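Local coordinates for protein-glutaminase (Chryseobacterium proteolyticum, PDB 2ZK9) that catalyses deamidation of glutamine side chains in proteins and probably belongs to the papain-like clan of cysteine hydrolases, at residues A[31-36]-A[46-51]; A[42-47]-A[160-165]. One frame throughout, in Å; residues are numbered along the deposited sequence. Where two conformers were deposited one is given.

Contact 1: A[31-36]-A[46-51]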
# COMPACT_ATOMS: atom_id res chain seq x y z
N PRO A 31 -2.34 -15.45 -1.71
CA PRO A 31 -1.01 -15.08 -1.28
C PRO A 31 -1.12 -14.05 -0.15
O PRO A 31 -1.96 -13.16 -0.18
CB PRO A 31 -0.42 -14.46 -2.55
CG PRO A 31 -1.55 -13.79 -3.21
CD PRO A 31 -2.80 -14.65 -2.87
N CYS A 32 -0.20 -14.17 0.78
CA CYS A 32 -0.13 -13.20 1.85
C CYS A 32 0.43 -11.89 1.27
O CYS A 32 1.10 -11.84 0.26
CB CYS A 32 0.71 -13.76 3.00
SG CYS A 32 2.37 -14.21 2.61
N ILE A 33 0.11 -10.77 1.97
CA ILE A 33 0.56 -9.46 1.54
C ILE A 33 1.95 -9.20 2.15
O ILE A 33 2.14 -9.27 3.37
CB ILE A 33 -0.42 -8.36 1.91
CG1 ILE A 33 -1.83 -8.67 1.47
CG2 ILE A 33 0.08 -7.06 1.33
CD1 ILE A 33 -2.88 -7.67 1.90
N THR A 34 2.91 -8.91 1.29
CA THR A 34 4.33 -8.90 1.57
C THR A 34 4.80 -7.59 2.22
O THR A 34 5.81 -7.01 1.83
CB THR A 34 5.05 -9.20 0.26
OG1 THR A 34 4.60 -8.29 -0.74
CG2 THR A 34 4.81 -10.64 -0.21
N PHE A 35 4.05 -7.14 3.23
CA PHE A 35 4.36 -5.87 3.90
C PHE A 35 5.79 -5.87 4.49
O PHE A 35 6.43 -4.83 4.51
CB PHE A 35 3.39 -5.60 5.02
CG PHE A 35 1.96 -5.38 4.57
CD1 PHE A 35 1.63 -4.36 3.68
CD2 PHE A 35 0.95 -6.16 5.09
CE1 PHE A 35 0.30 -4.14 3.34
CE2 PHE A 35 -0.37 -5.92 4.76
CZ PHE A 35 -0.69 -4.93 3.87
N ARG A 36 6.25 -7.03 4.94
CA ARG A 36 7.59 -7.13 5.53
C ARG A 36 8.72 -7.01 4.52
O ARG A 36 9.87 -6.99 4.96
CB ARG A 36 7.71 -8.48 6.25
CG ARG A 36 7.59 -9.70 5.37
CD ARG A 36 7.63 -10.98 6.13
NE ARG A 36 7.58 -12.12 5.24
CZ ARG A 36 7.64 -13.38 5.60
NH1 ARG A 36 7.75 -13.67 6.89
NH2 ARG A 36 7.56 -14.33 4.69
N ALA A 46 -0.88 -2.65 -2.51
CA ALA A 46 -2.00 -1.70 -2.47
C ALA A 46 -3.22 -2.26 -3.13
O ALA A 46 -4.34 -2.11 -2.66
CB ALA A 46 -1.58 -0.37 -3.08
N HIS A 47 -3.04 -2.94 -4.29
CA HIS A 47 -4.20 -3.47 -4.99
C HIS A 47 -4.83 -4.64 -4.22
O HIS A 47 -6.04 -4.82 -4.28
CB HIS A 47 -3.78 -3.88 -6.41
CG HIS A 47 -4.79 -3.51 -7.45
ND1 HIS A 47 -5.29 -2.29 -7.52
CD2 HIS A 47 -5.32 -4.18 -8.51
CE1 HIS A 47 -6.08 -2.15 -8.56
NE2 HIS A 47 -6.13 -3.31 -9.17
N LYS A 48 -4.02 -5.39 -3.50
CA LYS A 48 -4.53 -6.47 -2.66
C LYS A 48 -5.28 -5.93 -1.46
O LYS A 48 -6.34 -6.45 -1.08
CB LYS A 48 -3.42 -7.41 -2.24
CG LYS A 48 -3.87 -8.73 -1.67
CD LYS A 48 -4.50 -9.66 -2.71
CE LYS A 48 -4.78 -11.03 -2.15
NZ LYS A 48 -5.49 -11.89 -3.09
N MET A 49 -4.77 -4.84 -0.86
CA MET A 49 -5.54 -4.18 0.20
C MET A 49 -6.88 -3.71 -0.30
O MET A 49 -7.90 -3.83 0.37
CB MET A 49 -4.76 -2.99 0.77
CG MET A 49 -3.52 -3.41 1.56
SD MET A 49 -2.82 -2.05 2.53
CE MET A 49 -1.96 -1.10 1.29
N ARG A 50 -6.91 -3.15 -1.51
CA ARG A 50 -8.16 -2.70 -2.13
C ARG A 50 -9.10 -3.87 -2.34
O ARG A 50 -10.29 -3.73 -2.10
CB ARG A 50 -7.89 -1.98 -3.43
CG ARG A 50 -9.17 -1.66 -4.18
CD ARG A 50 -8.86 -0.81 -5.38
NE ARG A 50 -10.09 -0.50 -6.16
CZ ARG A 50 -10.48 -1.15 -7.21
NH1 ARG A 50 -9.78 -2.17 -7.77
NH2 ARG A 50 -11.63 -0.76 -7.81
N GLN A 51 -8.60 -5.06 -2.72
CA GLN A 51 -9.45 -6.22 -2.88
C GLN A 51 -10.13 -6.55 -1.55
O GLN A 51 -11.31 -6.95 -1.54
CB GLN A 51 -8.67 -7.41 -3.42
CG GLN A 51 -9.49 -8.67 -3.62
CD GLN A 51 -8.67 -9.89 -3.98
OE1 GLN A 51 -7.75 -10.22 -3.26
NE2 GLN A 51 -9.00 -10.49 -5.15
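K48 and I33 bury the most surface where the loop before helix 42-55 turns back onto that helix, the long helix of this probably papain-like fold. I33 suits the place because its branched side chain can serve two partners. Its CG1 lies 3.7 Å from K48 CG, with CD1 beside the same methylene, while its CG2 sits over the rim of the F35 ring, 3.4 Å above the plane. CG1 stands anti to the carbonyl carbon (chi1 -51°), which turns this branch toward the helix. Lysine combines a greasy stem with a charged tip: K48 lays its CB and CG against I33, and K48 NZ passes P31 CD at 3.9 Å. That ammonium is gripped by Q51, one turn on, and by N160 of helix 157-165. The bond from K48 NZ to Q51 OE1 is 2.8 Å long and meets a lone pair in the carbonyl plane, with a C=O...N angle of 144°. On the F35 side of I33, M49 and F35 form a Met-aromatic contact, both side chains also resting on I18 of helix 8-19. The thioether comes in at the ring edge, 78° off the normal, with M49 SD 3.8 Å from both F35 CZ and F35 CE1.

Contact 2: A[42-47]-A[160-165]. With NA (sodium ion), chain B.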
# COMPACT_ATOMS: atom_id res chain seq x y z
N CYS A 42 5.03 -2.52 -4.03
CA CYS A 42 4.03 -1.65 -3.36
C CYS A 42 2.72 -1.62 -4.10
O CYS A 42 1.64 -1.60 -3.50
CB CYS A 42 4.57 -0.25 -3.20
SG CYS A 42 5.13 0.55 -4.67
N TYR A 43 2.79 -1.60 -5.43
CA TYR A 43 1.60 -1.55 -6.28
C TYR A 43 0.74 -2.76 -6.03
O TYR A 43 -0.50 -2.66 -5.99
CB TYR A 43 2.07 -1.39 -7.74
CG TYR A 43 3.11 -2.39 -8.16
CD1 TYR A 43 4.47 -2.18 -8.04
CD2 TYR A 43 2.71 -3.62 -8.66
CE1 TYR A 43 5.41 -3.14 -8.42
CE2 TYR A 43 3.60 -4.56 -9.05
CZ TYR A 43 4.97 -4.33 -8.94
OH TYR A 43 5.84 -5.32 -9.33
N ALA A 44 1.35 -3.94 -5.91
CA ALA A 44 0.61 -5.18 -5.66
C ALA A 44 0.04 -5.18 -4.26
O ALA A 44 -1.11 -5.58 -4.04
CB ALA A 44 1.53 -6.36 -5.92
N ARG A 45 0.83 -4.74 -3.27
CA ARG A 45 0.29 -4.69 -1.91
C ARG A 45 -0.95 -3.81 -1.84
O ARG A 45 -1.93 -4.13 -1.20
CB ARG A 45 1.34 -4.26 -0.90
CG ARG A 45 2.59 -5.13 -0.84
CD ARG A 45 3.41 -4.91 0.39
NE ARG A 45 3.86 -3.52 0.63
CZ ARG A 45 4.91 -2.97 0.07
NH1 ARG A 45 5.70 -3.60 -0.78
NH2 ARG A 45 5.22 -1.69 0.33
N ALA A 46 -0.88 -2.65 -2.51
CA ALA A 46 -2.00 -1.70 -2.47
C ALA A 46 -3.22 -2.26 -3.13
O ALA A 46 -4.34 -2.11 -2.66
CB ALA A 46 -1.58 -0.37 -3.08
N HIS A 47 -3.04 -2.94 -4.29
CA HIS A 47 -4.20 -3.47 -4.99
C HIS A 47 -4.83 -4.64 -4.22
O HIS A 47 -6.04 -4.82 -4.28
CB HIS A 47 -3.78 -3.88 -6.41
CG HIS A 47 -4.79 -3.51 -7.45
ND1 HIS A 47 -5.29 -2.29 -7.52
CD2 HIS A 47 -5.32 -4.18 -8.51
CE1 HIS A 47 -6.08 -2.15 -8.56
NE2 HIS A 47 -6.13 -3.31 -9.17
N ASN A 160 -1.54 -10.85 -7.66
CA ASN A 160 -1.36 -12.13 -6.96
C ASN A 160 -0.06 -12.78 -7.38
O ASN A 160 0.59 -13.43 -6.56
CB ASN A 160 -2.58 -13.02 -7.19
CG ASN A 160 -3.78 -12.55 -6.45
OD1 ASN A 160 -3.69 -12.24 -5.24
ND2 ASN A 160 -4.94 -12.58 -7.07
N CYS A 161 0.33 -12.64 -8.65
CA CYS A 161 1.58 -13.23 -9.14
C CYS A 161 2.77 -12.60 -8.46
O CYS A 161 3.71 -13.30 -8.01
CB CYS A 161 1.70 -13.01 -10.66
SG CYS A 161 2.92 -14.08 -11.46
N VAL A 162 2.77 -11.26 -8.33
CA VAL A 162 3.89 -10.55 -7.70
C VAL A 162 3.95 -10.91 -6.22
O VAL A 162 5.03 -11.18 -5.69
CB VAL A 162 3.77 -9.06 -7.96
CG1 VAL A 162 4.73 -8.28 -7.08
CG2 VAL A 162 3.98 -8.76 -9.43
N LEU A 163 2.81 -10.88 -5.54
CA LEU A 163 2.83 -11.25 -4.12
C LEU A 163 3.39 -12.67 -3.92
O LEU A 163 4.17 -12.89 -2.99
CB LEU A 163 1.45 -11.14 -3.50
CG LEU A 163 0.86 -9.72 -3.41
CD1 LEU A 163 -0.56 -9.81 -2.89
CD2 LEU A 163 1.73 -8.83 -2.54
N THR A 164 3.02 -13.61 -4.77
CA THR A 164 3.54 -14.95 -4.66
C THR A 164 5.04 -14.97 -4.88
O THR A 164 5.78 -15.62 -4.12
CB THR A 164 2.80 -15.90 -5.60
OG1 THR A 164 1.44 -15.96 -5.15
CG2 THR A 164 3.38 -17.28 -5.57
N LYS A 165 5.52 -14.24 -5.88
CA LYS A 165 6.97 -14.19 -6.10
C LYS A 165 7.73 -13.65 -4.92
O LYS A 165 8.88 -14.08 -4.67
CB LYS A 165 7.24 -13.38 -7.35
CG LYS A 165 7.20 -14.28 -8.59
CD LYS A 165 7.54 -13.50 -9.86
CE LYS A 165 7.28 -14.41 -11.06
NZ LYS A 165 8.23 -15.56 -11.04
NA NA B . 7.03 -0.49 -4.53
O HOH W 1 7.46 1.31 -2.84
O HOH W 2 8.88 1.57 -5.52
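Two helices, 42-55 and 157-165, pack across each other here, the first of them beginning at the probable active-site cleft. The two segments approach to 8.9 Å between axes and cross at -117°. The small side chain of A44 lets its backbone come near V162, with A44 CA 6.6 Å from V162 CA, and its lone methyl, A44 CB, meets V162 CG1 at 3.9 Å. V162 fills the corner between A44 and Y43. With CG1 anti to the backbone N (chi1 168°), its fork opens toward the phenol, and V162 CG1 and CG2 both lie 3.9 Å from Y43 OH. The valine reaches the tyrosine at the ring edge, CG2 being 4.2 Å from Y43 CE2, while Y142 meets the same ring with its plane steeply inclined. L163 lends its flexible end on the other flank, where CD2 touches A44 CB and, at 4.2 Å, R45 CG. Only the stem of R45 joins this apolar seam; a bend at chi3 (-56°) takes the guanidinium back toward the start of its own helix. C42, the first residue of that helix, touches H83 of strand 82-91, a pairing consistent with cysteine hydrolases of this clan. A sodium ion is modelled beside C42 SG, but it lies too close for a sodium-sulfur bond, so its identity is doubtful. C42 CA lies 3.5 Å above one face of the R45 guanidinium, toward its rim.

From the N terminus, the chain runs through helix 8-19 into the loop that holds 31-36, then enters helix 42-55. Contact 1 closes this short loop by folding 31-36 back on the middle of the helix. Contact 2 closes a much longer one, joining the first turns of the same helix to 157-165 after the chain has passed through the main sheet. The closures cross, since 42-47 starts inside the loop of contact 1 and 160-165 lies beyond it; A46 and H47 belong to both. Their centres are 6 Å apart, and T34 packs on L163, so loop, central helix and last helix form one three-way junction.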